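Local coordinates for protein putative fumarylpyruvate hydrolase (PDB 4MAQ) that belongs to the fumarylacetoacetate hydrolase (FAH) family and carries its mixed beta-sheet fold in a two-chain assembly, at residues A215-P218 with G219-V222. Sequence-based numbering, arbitrary orientation.
Sequences ALQP and GDRV
The carboxylate of Asp220 lies beside CB of Gln217 and braces a type II beta turn that runs from Gln217 to Asp220 and links strand 214-216 of one mixed sheet to strand 221-226 of another in this FAH-family fold. Two hydrogen bonds tie the first and last turn residues together. Asp220 N donates to Gln217 O at 3.0 Å, the usual i to i+3 backbone bond of such a turn, while in return Gln217 N reaches Asp220 OD2 at 2.8 Å. This second bond is nearly straight (167° at the hydrogen), yet it meets the oxygen from well above the carboxylate plane. Asp220 can make it because CG sits anti to its own carbonyl carbon (chi1 -83°), which brings the short side chain back over the Gln217 backbone; aspartate thus serves both as turn end and as acceptor.

Both corner residues suit their places. Pro218 supplies the rigid phi of -49° required at the second position, and Gly219 takes a positive phi at which a CB would clash with Pro218 O. Where the two strands flank the turn, Leu216 CD2 touches Val222 CG2 at 3.7 Å, the two side chains crossing at about a right angle. These apolar residues suit a buried place where strands 164-169 and 230-236 add Val169 and Phe232. Asn170 ND2 bonds Asp220 OD1, so both carboxylate oxygens are held. Water reinforces each: one molecule donates to Ala215 O and to OD2 of Asp220, and a second joins Pro218 O to Asp220 OD1, lying 2.8 Å from that OD1.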
loop_
_atom_site.group_PDB
_atom_site.type_symbol
_atom_site.label_atom_id
_atom_site.label_comp_id
_atom_site.label_asym_id
_atom_site.label_seq_id
_atom_site.Cartn_x
_atom_site.Cartn_y
_atom_site.Cartn_z
ATOM N N ALA B 215 -10.683 17.762 -12.759
ATOM C CA ALA B 215 -10.194 18.319 -11.492
ATOM C C ALA B 215 -11.297 18.648 -10.479
ATOM O O ALA B 215 -12.437 18.971 -10.850
ATOM C CB ALA B 215 -9.365 19.558 -11.776
ATOM N N LEU B 216 -10.921 18.609 -9.201
ATOM C CA LEU B 216 -11.736 19.075 -8.067
ATOM C C LEU B 216 -11.032 20.256 -7.433
ATOM O O LEU B 216 -9.831 20.191 -7.188
ATOM C CB LEU B 216 -11.881 17.979 -7.011
ATOM C CG LEU B 216 -12.646 16.735 -7.443
ATOM C CD1 LEU B 216 -12.568 15.676 -6.334
ATOM C CD2 LEU B 216 -14.077 17.085 -7.823
ATOM N N GLN B 217 -11.779 21.330 -7.181
ATOM C CA GLN B 217 -11.273 22.489 -6.466
ATOM C C GLN B 217 -11.652 22.389 -5.004
ATOM O O GLN B 217 -12.678 21.788 -4.670
ATOM C CB GLN B 217 -11.887 23.778 -7.023
ATOM C CG GLN B 217 -11.668 23.985 -8.508
ATOM C CD GLN B 217 -10.210 23.861 -8.876
ATOM O OE1 GLN B 217 -9.338 24.374 -8.174
ATOM N NE2 GLN B 217 -9.929 23.165 -9.978
ATOM N N PRO B 218 -10.824 22.967 -4.110
ATOM C CA PRO B 218 -11.239 23.088 -2.716
ATOM C C PRO B 218 -12.648 23.664 -2.613
ATOM O O PRO B 218 -12.972 24.635 -3.306
ATOM C CB PRO B 218 -10.198 24.051 -2.135
ATOM C CG PRO B 218 -8.984 23.833 -2.978
ATOM C CD PRO B 218 -9.522 23.617 -4.357
ATOM N N GLY B 219 -13.503 23.029 -1.813
ATOM C CA GLY B 219 -14.874 23.497 -1.632
ATOM C C GLY B 219 -15.889 22.845 -2.554
ATOM O O GLY B 219 -17.096 23.016 -2.358
ATOM N N ASP B 220 -15.432 22.123 -3.579
ATOM C CA ASP B 220 -16.389 21.533 -4.517
ATOM C C ASP B 220 -17.310 20.532 -3.813
ATOM O O ASP B 220 -16.862 19.776 -2.924
ATOM C CB ASP B 220 -15.672 20.827 -5.666
ATOM C CG ASP B 220 -15.252 21.766 -6.782
ATOM O OD1 ASP B 220 -15.623 22.959 -6.765
ATOM O OD2 ASP B 220 -14.536 21.284 -7.689
ATOM N N ARG B 221 -18.572 20.492 -4.243
ATOM C CA ARG B 221 -19.546 19.488 -3.785
ATOM C C ARG B 221 -19.581 18.338 -4.811
ATOM O O ARG B 221 -19.988 18.536 -5.963
ATOM C CB ARG B 221 -20.952 20.095 -3.609
ATOM C CG ARG B 221 -22.014 19.080 -3.143
ATOM C CD ARG B 221 -23.401 19.719 -2.924
ATOM N NE ARG B 221 -23.215 20.858 -2.013
ATOM C CZ ARG B 221 -23.099 20.774 -0.682
ATOM N NH1 ARG B 221 -23.354 19.636 -0.036
ATOM N NH2 ARG B 221 -22.727 21.851 0.007
ATOM N N VAL B 222 -19.127 17.155 -4.394
ATOM C CA VAL B 222 -19.040 16.005 -5.292
ATOM C C VAL B 222 -20.186 15.065 -4.974
ATOM O O VAL B 222 -20.389 14.687 -3.814
ATOM C CB VAL B 222 -17.692 15.281 -5.110
ATOM C CG1 VAL B 222 -17.508 14.213 -6.196
ATOM C CG2 VAL B 222 -16.550 16.298 -5.117
HETATM O O HOH W 1 -14.188 21.234 -10.474
HETATM O O HOH W 2 -15.279 25.099 -5.045
#